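Local coordinates for protein microbial serine proteinases; subtilisin (Bacillus subtilis, PDB 2GKO) that probably hydrolyses peptide bonds as a calcium-loaded, cold-adapted serine protease of the subtilisin family, at residues Gln50-Thr55 and Gly123-Ala128; Ala189-Thr194 and Tyr200-Phe205; Ala260-Gln265 and Val272-Glu277. All coordinates share one frame; numbering follows the deposited sequence.

All three contacts belong to a subtilase alpha/beta fold. Contacts 1 and 2 both reach the main sheet but lie on opposite sides of the chain's centre, their own centres about 33 Å apart. Contact 3 joins two helices; its centre is about 21 Å from that of contact 1 and about 24 Å from that of contact 2, with nearest atoms about 8 Å and about 12 Å away. Contact 2 comes near the pocket of phenylmethanesulfonic acid, which includes His71 and Ser249, probably the catalytic histidine and serine as in other subtilisins: the Phe205 side chain is about 6 Å from that ligand. At contact 1, the Gln50 side chain is about 7 Å from a bound calcium ion.

Contact 1 (Gln50-Thr55 and Gly123-Ala128); sequences QCKDFT and GDQATA
Gln50 and Lys52 reach from one strand to Gln125 on a helix, and the ends of these side chains form most of a small contact that buries 94 Å² in all. The strand and helix backbones stay well apart, the CA atoms of Gln50 and Gln125 being 10.5 Å from each other, so the contact is made by long side chains. The two amide groups meet with their planes 62° apart. Gln125 bends at its second torsion (chi2 -73°), which turns its amide to meet the strand side chains.

The charged partner is Lys52, whose chain runs straight beyond CG and arrives from the direction opposite to Gln125. Its NZ stands 3.7 Å from CD of Gln125, while NZ hydrogen-bonds to NE2 of His121, one turn earlier on the same helix.

Within the strand segment, OD1 of Asp53 closes an Asx turn by accepting from N of Thr55 at 2.9 Å, and it also takes the hydroxyl OG1 of Thr55 at 2.6 Å. The two bonds tie down the chain where the strand ends, and a disulfide joins Cys51 to Cys65.

Trp99 of strand 97-102 touches both Gln50 and Gln125, and Phe54 packs on Ala118. Helix 112-129 thus lies beside strands 48-53 and 97-102, which pair in the parallel part of the subtilase alpha/beta sheet.

Contact 2 (Ala189-Thr194 and Tyr200-Phe205); sequences AALENT and YRVADF
Tyr200, Glu192 and Arg201 have the most surface buried here: Tyr200 meets Asn193 and Leu191, while Glu192 and Arg201 pair with each other. The ring of Tyr200 lies alongside Asn193, pointing the same way; at its edge CE1 comes within 3.6 Å of Asn193 OD1, and one water joins that oxygen to the Tyr200 hydroxyl. CB of Tyr200 rests on CD1 of Leu191, the two side chains crossing at about a right angle.

Glu192 and Arg201 run side by side, carboxylate and guanidinium planes 22° apart. NH1 of Arg201 gives a salt-bridged hydrogen bond of 2.9 Å to OE2 of Glu192, meeting that oxygen from above the carboxylate plane. With CG anti to the backbone N (chi1 -179°) and the chain extended as far as NE, the guanidinium also spans to Asp204, where NH1 and NH2 both hold OD1, at 3.0 Å and 3.1 Å. A second water links OE1 of Glu192 to the backbone N of Asp204.

Strands 186-192 and 199-202 pair antiparallel, and strand 186-192 is also parallel to strand 226-229 in the mixed main sheet of the subtilase fold. Ala203 N bonds to Ala190 O and Glu192 N to Arg201 O, both at 2.9 Å, the second almost straight at 171°; the bond from Arg201 N to Thr194 O is weak. The chain turns a corner at Asn193, the centre of an inverse gamma turn.

A leucine in place of Arg201 would probably leave the carboxylates of Glu192 and Asp204 without the cation between them. NE of Arg201 also bonds to OE1 of Gln196. Further along, CB of Ala190 touches CZ of Phe205 at 3.7 Å, and both residues touch Thr248 of helix 248-265.

Contact 3 (Ala260-Gln265 and Val272-Glu277); sequences AKIWAQ and VDVRGE
Ile262 is the first residue of helix segment 260-265 to meet segment 272-277. Its CG2 presses on the methylene CG of Glu277 at 3.8 Å, the two side chains crossing at a slant, and stands 4.2 Å from CG1 of Val274. Only the aliphatic part of Glu277 serves this contact; its OE2 is paired with NE of Arg281, one turn on.

With chi1 at -145°, away from a staggered value, Trp263, next along, turns a face of its indole to Val274. CG2 of Val274 sits 3.4 Å from the centroid of the five-membered ring and 7° off its normal, a CH-pi contact, with the tryptophan CG 3.5 Å away. NE1 of Trp263 bonds to the carbonyl O of Ala269 in the short connection between the helices, which probably helps to fix the rotation of the ring.

No hydrogen bond crosses between the segments. Their axes approach to 9.9 Å at 124°. Trp263 and Val274 both touch Leu161 of strand 161-165, which pairs in parallel with both its neighbours in the main sheet. Helices 248-265 and 271-283 are consecutive and lie on the central sheet, consistent with the alpha/beta fold of subtilases.

Contact 1 (Gln50-Thr55 and Gly123-Ala128)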
ATOM      1  N   GLN A  50      -7.512 -11.687  10.181  1.00 11.00           N
ATOM      2  CA  GLN A  50      -8.476 -10.817  10.839  1.00 10.35           C
ATOM      3  C   GLN A  50      -9.434 -10.211   9.838  1.00 10.10           C
ATOM      4  O   GLN A  50      -9.085 -10.015   8.664  1.00  9.09           O
ATOM      5  CB  GLN A  50      -7.780  -9.700  11.626  1.00 10.41           C
ATOM      6  CG  GLN A  50      -6.901 -10.262  12.751  1.00 11.45           C
ATOM      7  CD  GLN A  50      -6.534  -9.238  13.816  1.00 11.74           C
ATOM      8  OE1 GLN A  50      -5.702  -9.528  14.704  1.00 16.19           O
ATOM      9  NE2 GLN A  50      -7.110  -8.059  13.732  1.00  9.05           N
ATOM     10  N   CYS A  51     -10.645  -9.956  10.288  1.00 10.30           N
ATOM     11  CA  CYS A  51     -11.717  -9.451   9.452  1.00 10.56           C
ATOM     12  C   CYS A  51     -12.651  -8.683  10.386  1.00 10.80           C
ATOM     13  O   CYS A  51     -13.387  -9.289  11.150  1.00 10.36           O
ATOM     14  CB  CYS A  51     -12.431 -10.608   8.750  1.00 10.52           C
ATOM     15  SG  CYS A  51     -13.943 -10.228   7.885  1.00 10.62           S
ATOM     16  N   LYS A  52     -12.529  -7.352  10.372  1.00 11.04           N
ATOM     17  CA  LYS A  52     -13.181  -6.478  11.344  1.00 11.55           C
ATOM     18  C   LYS A  52     -13.773  -5.288  10.614  1.00 11.51           C
ATOM     19  O   LYS A  52     -13.190  -4.780   9.645  1.00 10.44           O
ATOM     20  CB  LYS A  52     -12.187  -6.022  12.406  1.00 11.26           C
ATOM     21  CG  LYS A  52     -11.631  -7.178  13.250  1.00 12.14           C
ATOM     22  CD  LYS A  52     -10.569  -6.741  14.223  1.00 12.19           C
ATOM     23  CE  LYS A  52     -10.169  -7.890  15.174  1.00 10.82           C
ATOM     24  NZ  LYS A  52      -8.960  -7.607  15.965  1.00 10.95           N
ATOM     25  N   ASP A  53     -14.961  -4.875  11.041  1.00 11.71           N
ATOM     26  CA  ASP A  53     -15.702  -3.808  10.385  1.00 11.89           C
ATOM     27  C   ASP A  53     -15.852  -2.617  11.333  1.00 12.42           C
ATOM     28  O   ASP A  53     -16.599  -2.694  12.306  1.00 12.79           O
ATOM     29  CB  ASP A  53     -17.059  -4.325   9.950  1.00 12.14           C
ATOM     30  CG  ASP A  53     -17.836  -3.346   9.098  1.00 11.92           C
ATOM     31  OD1 ASP A  53     -17.427  -2.189   8.906  1.00 11.46           O
ATOM     32  OD2 ASP A  53     -18.891  -3.690   8.535  1.00 14.05           O
ATOM     33  N   PHE A  54     -15.167  -1.531  11.013  1.00 12.45           N
ATOM     34  CA  PHE A  54     -15.172  -0.303  11.808  1.00 13.21           C
ATOM     35  C   PHE A  54     -16.241   0.690  11.377  1.00 14.45           C
ATOM     36  O   PHE A  54     -16.341   1.781  11.970  1.00 14.00           O
ATOM     37  CB  PHE A  54     -13.788   0.331  11.763  1.00 12.21           C
ATOM     38  CG  PHE A  54     -12.752  -0.480  12.462  1.00 12.69           C
ATOM     39  CD1 PHE A  54     -12.411  -0.211  13.782  1.00 14.23           C
ATOM     40  CD2 PHE A  54     -12.146  -1.559  11.827  1.00 13.58           C
ATOM     41  CE1 PHE A  54     -11.475  -0.963  14.423  1.00 13.47           C
ATOM     42  CE2 PHE A  54     -11.199  -2.299  12.473  1.00 13.52           C
ATOM     43  CZ  PHE A  54     -10.868  -2.020  13.771  1.00 14.50           C
ATOM     44  N   THR A  55     -17.096   0.302  10.431  1.00 15.97           N
ATOM     45  CA  THR A  55     -18.143   1.181   9.912  1.00 17.98           C
ATOM     46  C   THR A  55     -19.518   0.901  10.501  1.00 21.37           C
ATOM     47  O   THR A  55     -20.454   1.635  10.219  1.00 23.66           O
ATOM     48  CB  THR A  55     -18.221   1.092   8.380  1.00 17.25           C
ATOM     49  OG1 THR A  55     -18.812  -0.158   7.963  1.00 14.96           O
ATOM     50  CG2 THR A  55     -16.848   1.174   7.766  1.00 15.48           C
ATOM     51  N   GLY A 123      -2.537  -0.805  15.821  1.00 12.96           N
ATOM     52  CA  GLY A 123      -1.435  -0.576  16.749  1.00 13.37           C
ATOM     53  C   GLY A 123      -1.603  -1.353  18.047  1.00 13.18           C
ATOM     54  O   GLY A 123      -0.631  -1.935  18.538  1.00 13.27           O
ATOM     55  N   ASP A 124      -2.817  -1.383  18.577  1.00 13.95           N
ATOM     56  CA  ASP A 124      -3.104  -2.079  19.829  1.00 13.68           C
ATOM     57  C   ASP A 124      -2.913  -3.578  19.660  1.00 14.37           C
ATOM     58  O   ASP A 124      -2.443  -4.258  20.583  1.00 14.96           O
ATOM     59  CB  ASP A 124      -4.516  -1.765  20.314  1.00 13.88           C
ATOM     60  CG  ASP A 124      -4.647  -0.350  20.823  1.00 14.68           C
ATOM     61  OD1 ASP A 124      -5.780   0.143  20.868  1.00 19.24           O
ATOM     62  OD2 ASP A 124      -3.663   0.326  21.192  1.00 16.32           O
ATOM     63  N   GLN A 125      -3.244  -4.081  18.478  1.00 13.61           N
ATOM     64  CA  GLN A 125      -3.068  -5.498  18.151  1.00 13.43           C
ATOM     65  C   GLN A 125      -1.594  -5.837  17.978  1.00 13.80           C
ATOM     66  O   GLN A 125      -1.141  -6.906  18.392  1.00 13.66           O
ATOM     67  CB  GLN A 125      -3.854  -5.852  16.872  1.00 13.43           C
ATOM     68  CG  GLN A 125      -5.344  -5.898  17.055  1.00 13.67           C
ATOM     69  CD  GLN A 125      -5.789  -7.106  17.834  1.00 13.96           C
ATOM     70  OE1 GLN A 125      -5.730  -8.204  17.317  1.00 14.44           O
ATOM     71  NE2 GLN A 125      -6.192  -6.918  19.096  1.00 16.26           N
ATOM     72  N   ALA A 126      -0.829  -4.935  17.365  1.00 13.24           N
ATOM     73  CA  ALA A 126       0.604  -5.129  17.231  1.00 14.04           C
ATOM     74  C   ALA A 126       1.196  -5.330  18.619  1.00 14.53           C
ATOM     75  O   ALA A 126       2.011  -6.208  18.834  1.00 14.76           O
ATOM     76  CB  ALA A 126       1.252  -3.941  16.546  1.00 14.16           C
ATOM     77  N   THR A 127       0.747  -4.506  19.560  1.00 15.66           N
ATOM     78  CA  THR A 127       1.269  -4.541  20.935  1.00 16.45           C
ATOM     79  C   THR A 127       0.801  -5.795  21.659  1.00 16.75           C
ATOM     80  O   THR A 127       1.621  -6.513  22.226  1.00 16.55           O
ATOM     81  CB  THR A 127       0.790  -3.303  21.690  1.00 17.00           C
ATOM     82  OG1 THR A 127       1.299  -2.127  21.053  1.00 17.09           O
ATOM     83  CG2 THR A 127       1.368  -3.265  23.101  1.00 16.22           C
ATOM     84  N   ALA A 128      -0.504  -6.058  21.601  1.00 17.10           N
ATOM     85  CA  ALA A 128      -1.116  -7.155  22.352  1.00 17.50           C
ATOM     86  C   ALA A 128      -0.603  -8.516  21.903  1.00 17.78           C
ATOM     87  O   ALA A 128      -0.403  -9.401  22.735  1.00 18.48           O
ATOM     88  CB  ALA A 128      -2.623  -7.106  22.253  1.00 17.53           C
TER

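Contact 2 (Ala189-Thr194 and Tyr200-Phe205)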
ATOM      1  N   ALA A 189       3.827   6.960  -4.741  1.00  9.09           N
ATOM      2  CA  ALA A 189       3.431   7.423  -6.078  1.00  8.79           C
ATOM      3  C   ALA A 189       3.184   6.255  -7.009  1.00  8.97           C
ATOM      4  O   ALA A 189       3.723   5.154  -6.804  1.00  9.55           O
ATOM      5  CB  ALA A 189       4.505   8.312  -6.673  1.00  9.51           C
ATOM      6  N   ALA A 190       2.401   6.505  -8.059  1.00  9.67           N
ATOM      7  CA  ALA A 190       2.016   5.470  -9.019  1.00  9.75           C
ATOM      8  C   ALA A 190       2.847   5.570 -10.259  1.00 10.10           C
ATOM      9  O   ALA A 190       2.900   6.613 -10.902  1.00 10.38           O
ATOM     10  CB  ALA A 190       0.564   5.579  -9.414  1.00  9.52           C
ATOM     11  N   LEU A 191       3.444   4.444 -10.589  1.00 10.05           N
ATOM     12  CA  LEU A 191       4.103   4.226 -11.868  1.00 10.68           C
ATOM     13  C   LEU A 191       3.173   3.601 -12.894  1.00 11.18           C
ATOM     14  O   LEU A 191       2.250   2.838 -12.570  1.00  9.74           O
ATOM     15  CB  LEU A 191       5.312   3.313 -11.646  1.00 10.55           C
ATOM     16  CG  LEU A 191       6.366   3.812 -10.672  1.00 10.86           C
ATOM     17  CD1 LEU A 191       7.347   2.677 -10.387  1.00 12.59           C
ATOM     18  CD2 LEU A 191       7.102   5.026 -11.196  1.00 12.05           C
ATOM     19  N   GLU A 192       3.415   3.912 -14.159  1.00 11.14           N
ATOM     20  CA  GLU A 192       2.729   3.286 -15.276  1.00 12.50           C
ATOM     21  C   GLU A 192       3.714   2.407 -16.052  1.00 12.22           C
ATOM     22  O   GLU A 192       4.934   2.543 -15.894  1.00 12.94           O
ATOM     23  CB  GLU A 192       2.108   4.334 -16.198  1.00 12.60           C
ATOM     24  CG  GLU A 192       3.129   5.230 -16.882  1.00 13.75           C
ATOM     25  CD  GLU A 192       2.535   6.476 -17.492  1.00 17.55           C
ATOM     26  OE1 GLU A 192       1.368   6.789 -17.247  1.00 20.38           O
ATOM     27  OE2 GLU A 192       3.260   7.167 -18.213  1.00 21.07           O
ATOM     28  N   ASN A 193       3.176   1.539 -16.895  1.00 13.72           N
ATOM     29  CA  ASN A 193       3.996   0.551 -17.602  1.00 13.91           C
ATOM     30  C   ASN A 193       4.576   1.151 -18.874  1.00 14.72           C
ATOM     31  O   ASN A 193       4.301   0.681 -19.986  1.00 15.18           O
ATOM     32  CB  ASN A 193       3.201  -0.700 -17.918  1.00 14.67           C
ATOM     33  CG  ASN A 193       4.091  -1.872 -18.309  1.00 12.84           C
ATOM     34  OD1 ASN A 193       5.336  -1.805 -18.185  1.00 14.00           O
ATOM     35  ND2 ASN A 193       3.462  -2.948 -18.727  1.00 15.82           N
ATOM     36  N   THR A 194       5.360   2.195 -18.668  1.00 14.62           N
ATOM     37  CA  THR A 194       6.046   2.925 -19.721  1.00 15.70           C
ATOM     38  C   THR A 194       7.464   3.188 -19.233  1.00 16.21           C
ATOM     39  O   THR A 194       7.677   3.670 -18.127  1.00 15.80           O
ATOM     40  CB  THR A 194       5.343   4.273 -20.010  1.00 15.67           C
ATOM     41  OG1 THR A 194       4.014   4.036 -20.478  1.00 16.75           O
ATOM     42  CG2 THR A 194       6.052   5.025 -21.157  1.00 16.35           C
ATOM     43  N   TYR A 200      10.834   3.291 -15.343  1.00 15.91           N
ATOM     44  CA  TYR A 200       9.389   3.429 -15.333  1.00 14.48           C
ATOM     45  C   TYR A 200       9.018   4.899 -15.130  1.00 14.19           C
ATOM     46  O   TYR A 200       9.751   5.671 -14.505  1.00 13.73           O
ATOM     47  CB  TYR A 200       8.783   2.554 -14.236  1.00 14.45           C
ATOM     48  CG  TYR A 200       8.793   1.099 -14.614  1.00 12.41           C
ATOM     49  CD1 TYR A 200       7.878   0.602 -15.521  1.00 13.02           C
ATOM     50  CD2 TYR A 200       9.739   0.233 -14.089  1.00 13.53           C
ATOM     51  CE1 TYR A 200       7.875  -0.725 -15.877  1.00 13.92           C
ATOM     52  CE2 TYR A 200       9.745  -1.098 -14.445  1.00 13.95           C
ATOM     53  CZ  TYR A 200       8.829  -1.574 -15.335  1.00 14.09           C
ATOM     54  OH  TYR A 200       8.827  -2.909 -15.704  1.00 15.68           O
ATOM     55  N   ARG A 201       7.849   5.267 -15.648  1.00 13.40           N
ATOM     56  CA  ARG A 201       7.410   6.655 -15.655  1.00 13.09           C
ATOM     57  C   ARG A 201       6.320   6.831 -14.590  1.00 12.12           C
ATOM     58  O   ARG A 201       5.460   5.979 -14.449  1.00 12.36           O
ATOM     59  CB  ARG A 201       6.856   6.993 -17.025  1.00 13.29           C
ATOM     60  CG  ARG A 201       6.391   8.416 -17.194  1.00 13.88           C
ATOM     61  CD  ARG A 201       5.925   8.716 -18.584  1.00 15.64           C
ATOM     62  NE  ARG A 201       5.644  10.139 -18.775  1.00 16.13           N
ATOM     63  CZ  ARG A 201       4.500  10.744 -18.485  1.00 17.13           C
ATOM     64  NH1 ARG A 201       3.462  10.080 -17.985  1.00 16.63           N
ATOM     65  NH2 ARG A 201       4.410  12.047 -18.678  1.00 17.21           N
ATOM     66  N   VAL A 202       6.377   7.941 -13.865  1.00 11.31           N
ATOM     67  CA  VAL A 202       5.308   8.295 -12.926  1.00 10.86           C
ATOM     68  C   VAL A 202       4.084   8.680 -13.745  1.00 11.13           C
ATOM     69  O   VAL A 202       4.185   9.459 -14.690  1.00 11.75           O
ATOM     70  CB  VAL A 202       5.677   9.477 -12.019  1.00 11.04           C
ATOM     71  CG1 VAL A 202       4.536   9.754 -11.027  1.00 11.01           C
ATOM     72  CG2 VAL A 202       6.978   9.204 -11.251  1.00 12.47           C
ATOM     73  N   ALA A 203       2.921   8.154 -13.357  1.00 10.03           N
ATOM     74  CA  ALA A 203       1.685   8.513 -14.008  1.00  9.61           C
ATOM     75  C   ALA A 203       1.329   9.970 -13.728  1.00  9.93           C
ATOM     76  O   ALA A 203       1.518  10.448 -12.635  1.00 10.05           O
ATOM     77  CB  ALA A 203       0.578   7.561 -13.569  1.00  9.20           C
ATOM     78  N   ASP A 204       0.816  10.663 -14.741  1.00 10.16           N
ATOM     79  CA  ASP A 204       0.416  12.062 -14.605  1.00 10.87           C
ATOM     80  C   ASP A 204      -0.561  12.277 -13.440  1.00  9.77           C
ATOM     81  O   ASP A 204      -0.489  13.288 -12.777  1.00 10.75           O
ATOM     82  CB  ASP A 204      -0.253  12.591 -15.879  1.00 10.88           C
ATOM     83  CG  ASP A 204       0.671  12.656 -17.068  1.00 14.35           C
ATOM     84  OD1 ASP A 204       1.898  12.407 -16.939  1.00 12.91           O
ATOM     85  OD2 ASP A 204       0.215  12.971 -18.185  1.00 16.35           O
ATOM     86  N   PHE A 205      -1.458  11.323 -13.178  1.00  9.70           N
ATOM     87  CA  PHE A 205      -2.441  11.500 -12.095  1.00  9.89           C
ATOM     88  C   PHE A 205      -1.865  11.475 -10.690  1.00  9.69           C
ATOM     89  O   PHE A 205      -2.502  11.916  -9.745  1.00  9.21           O
ATOM     90  CB  PHE A 205      -3.601  10.493 -12.202  1.00  9.96           C
ATOM     91  CG  PHE A 205      -3.220   9.069 -11.895  1.00  9.13           C
ATOM     92  CD1 PHE A 205      -3.023   8.670 -10.575  1.00  9.27           C
ATOM     93  CD2 PHE A 205      -3.061   8.137 -12.901  1.00 10.53           C
ATOM     94  CE1 PHE A 205      -2.648   7.359 -10.270  1.00 10.75           C
ATOM     95  CE2 PHE A 205      -2.704   6.809 -12.602  1.00 10.58           C
ATOM     96  CZ  PHE A 205      -2.490   6.435 -11.284  1.00 10.12           C
TER
HETATM   97  O   HOH W   1       0.433   9.238 -17.365  1.00 14.30           O
HETATM   98  O   HOH W   2       6.992  -3.710 -17.424  1.00 16.72           O

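Contact 3 (Ala260-Gln265 and Val272-Glu277)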
ATOM      1  N   ALA A 260       6.425  -6.036   3.760  1.00 11.97           N
ATOM      2  CA  ALA A 260       6.185  -7.290   4.482  1.00 12.20           C
ATOM      3  C   ALA A 260       7.187  -8.375   4.103  1.00 12.31           C
ATOM      4  O   ALA A 260       7.669  -9.108   4.963  1.00 12.41           O
ATOM      5  CB  ALA A 260       4.778  -7.773   4.244  1.00 11.93           C
ATOM      6  N   LYS A 261       7.500  -8.456   2.820  1.00 13.19           N
ATOM      7  CA  LYS A 261       8.500  -9.383   2.301  1.00 13.63           C
ATOM      8  C   LYS A 261       9.868  -9.088   2.930  1.00 14.42           C
ATOM      9  O   LYS A 261      10.608 -10.022   3.324  1.00 15.91           O
ATOM     10  CB  LYS A 261       8.560  -9.244   0.774  1.00 13.56           C
ATOM     11  CG  LYS A 261       9.376 -10.290   0.056  1.00 14.51           C
ATOM     12  CD  LYS A 261       9.205 -10.180  -1.452  1.00 15.17           C
ATOM     13  CE  LYS A 261      10.242 -11.029  -2.201  1.00 16.13           C
ATOM     14  NZ  LYS A 261      10.042 -12.482  -2.012  1.00 15.44           N
ATOM     15  N   ILE A 262      10.217  -7.803   3.022  1.00 13.74           N
ATOM     16  CA  ILE A 262      11.455  -7.388   3.660  1.00 14.39           C
ATOM     17  C   ILE A 262      11.425  -7.737   5.149  1.00 14.64           C
ATOM     18  O   ILE A 262      12.356  -8.349   5.681  1.00 14.65           O
ATOM     19  CB  ILE A 262      11.676  -5.865   3.455  1.00 14.07           C
ATOM     20  CG1 ILE A 262      11.975  -5.572   1.989  1.00 14.62           C
ATOM     21  CG2 ILE A 262      12.801  -5.329   4.333  1.00 15.31           C
ATOM     22  CD1 ILE A 262      11.874  -4.098   1.635  1.00 14.78           C
ATOM     23  N   TRP A 263      10.331  -7.381   5.822  1.00 14.38           N
ATOM     24  CA  TRP A 263      10.232  -7.532   7.266  1.00 14.94           C
ATOM     25  C   TRP A 263      10.344  -8.993   7.690  1.00 15.20           C
ATOM     26  O   TRP A 263      10.940  -9.285   8.724  1.00 16.02           O
ATOM     27  CB  TRP A 263       8.922  -6.921   7.803  1.00 14.79           C
ATOM     28  CG  TRP A 263       9.037  -6.280   9.151  1.00 14.80           C
ATOM     29  CD1 TRP A 263      10.022  -6.475  10.097  1.00 14.65           C
ATOM     30  CD2 TRP A 263       8.146  -5.307   9.708  1.00 13.77           C
ATOM     31  NE1 TRP A 263       9.798  -5.668  11.180  1.00 15.18           N
ATOM     32  CE2 TRP A 263       8.653  -4.934  10.967  1.00 14.38           C
ATOM     33  CE3 TRP A 263       6.980  -4.686   9.250  1.00 12.69           C
ATOM     34  CZ2 TRP A 263       8.019  -3.993  11.777  1.00 15.66           C
ATOM     35  CZ3 TRP A 263       6.361  -3.756  10.042  1.00 14.71           C
ATOM     36  CH2 TRP A 263       6.869  -3.424  11.293  1.00 14.26           C
ATOM     37  N   ALA A 264       9.778  -9.892   6.888  1.00 15.85           N
ATOM     38  CA  ALA A 264       9.715 -11.316   7.208  1.00 16.76           C
ATOM     39  C   ALA A 264      11.111 -11.921   7.264  1.00 17.68           C
ATOM     40  O   ALA A 264      11.346 -12.901   7.974  1.00 18.05           O
ATOM     41  CB  ALA A 264       8.876 -12.033   6.198  1.00 16.72           C
ATOM     42  N   GLN A 265      12.048 -11.324   6.534  1.00 18.99           N
ATOM     43  CA  GLN A 265      13.442 -11.781   6.548  1.00 20.58           C
ATOM     44  C   GLN A 265      14.275 -11.161   7.683  1.00 21.45           C
ATOM     45  O   GLN A 265      15.383 -11.638   7.980  1.00 22.83           O
ATOM     46  CB  GLN A 265      14.072 -11.502   5.192  1.00 20.43           C
ATOM     47  CG  GLN A 265      13.448 -12.297   4.051  1.00 22.76           C
ATOM     48  CD  GLN A 265      13.169 -13.751   4.432  1.00 25.53           C
ATOM     49  OE1 GLN A 265      14.102 -14.487   4.772  1.00 26.40           O
ATOM     50  NE2 GLN A 265      11.895 -14.158   4.406  1.00 23.70           N
ATOM     51  N   VAL A 272      10.846   1.511  11.716  1.00 15.76           N
ATOM     52  CA  VAL A 272      11.790   2.524  11.237  1.00 15.79           C
ATOM     53  C   VAL A 272      12.898   1.876  10.393  1.00 15.79           C
ATOM     54  O   VAL A 272      13.276   2.404   9.337  1.00 14.57           O
ATOM     55  CB  VAL A 272      12.344   3.373  12.427  1.00 15.76           C
ATOM     56  CG1 VAL A 272      13.358   4.387  11.943  1.00 17.19           C
ATOM     57  CG2 VAL A 272      11.202   4.065  13.197  1.00 17.06           C
ATOM     58  N   ASP A 273      13.408   0.722  10.840  1.00 15.86           N
ATOM     59  CA  ASP A 273      14.379  -0.052  10.068  1.00 16.68           C
ATOM     60  C   ASP A 273      13.875  -0.476   8.694  1.00 16.60           C
ATOM     61  O   ASP A 273      14.585  -0.372   7.705  1.00 16.37           O
ATOM     62  CB  ASP A 273      14.770  -1.339  10.795  1.00 17.08           C
ATOM     63  CG  ASP A 273      15.492  -1.100  12.110  1.00 19.42           C
ATOM     64  OD1 ASP A 273      16.190  -0.058  12.290  1.00 20.76           O
ATOM     65  OD2 ASP A 273      15.403  -1.942  13.030  1.00 19.73           O
ATOM     66  N   VAL A 274      12.639  -0.968   8.635  1.00 15.76           N
ATOM     67  CA  VAL A 274      12.081  -1.472   7.394  1.00 15.39           C
ATOM     68  C   VAL A 274      11.806  -0.312   6.450  1.00 14.90           C
ATOM     69  O   VAL A 274      12.060  -0.420   5.264  1.00 15.12           O
ATOM     70  CB  VAL A 274      10.798  -2.307   7.648  1.00 15.11           C
ATOM     71  CG1 VAL A 274      10.125  -2.702   6.328  1.00 15.78           C
ATOM     72  CG2 VAL A 274      11.138  -3.528   8.500  1.00 14.50           C
ATOM     73  N   ARG A 275      11.318   0.790   7.008  1.00 15.35           N
ATOM     74  CA  ARG A 275      11.093   2.018   6.257  1.00 15.51           C
ATOM     75  C   ARG A 275      12.403   2.511   5.644  1.00 15.67           C
ATOM     76  O   ARG A 275      12.434   2.947   4.508  1.00 15.47           O
ATOM     77  CB  ARG A 275      10.517   3.076   7.180  1.00 15.62           C
ATOM     78  CG  ARG A 275      10.151   4.360   6.476  1.00 14.73           C
ATOM     79  CD  ARG A 275       9.556   5.369   7.379  1.00 12.62           C
ATOM     80  NE  ARG A 275       9.015   6.503   6.624  1.00 13.41           N
ATOM     81  CZ  ARG A 275       8.389   7.537   7.172  1.00 12.15           C
ATOM     82  NH1 ARG A 275       8.164   7.597   8.476  1.00 14.90           N
ATOM     83  NH2 ARG A 275       7.900   8.491   6.386  1.00 12.52           N
ATOM     84  N   GLY A 276      13.476   2.438   6.422  1.00 15.79           N
ATOM     85  CA  GLY A 276      14.790   2.825   5.953  1.00 15.51           C
ATOM     86  C   GLY A 276      15.290   1.931   4.842  1.00 15.92           C
ATOM     87  O   GLY A 276      15.934   2.409   3.907  1.00 16.27           O
ATOM     88  N   GLU A 277      14.990   0.634   4.920  1.00 15.92           N
ATOM     89  CA  GLU A 277      15.333  -0.287   3.855  1.00 15.96           C
ATOM     90  C   GLU A 277      14.550   0.026   2.575  1.00 15.78           C
ATOM     91  O   GLU A 277      15.106  -0.016   1.500  1.00 14.85           O
ATOM     92  CB  GLU A 277      15.137  -1.753   4.289  1.00 15.74           C
ATOM     93  CG  GLU A 277      15.492  -2.807   3.239  1.00 16.75           C
ATOM     94  CD  GLU A 277      16.966  -2.816   2.858  1.00 17.41           C
ATOM     95  OE1 GLU A 277      17.788  -2.270   3.630  1.00 20.52           O
ATOM     96  OE2 GLU A 277      17.274  -3.399   1.798  1.00 18.39           O
TER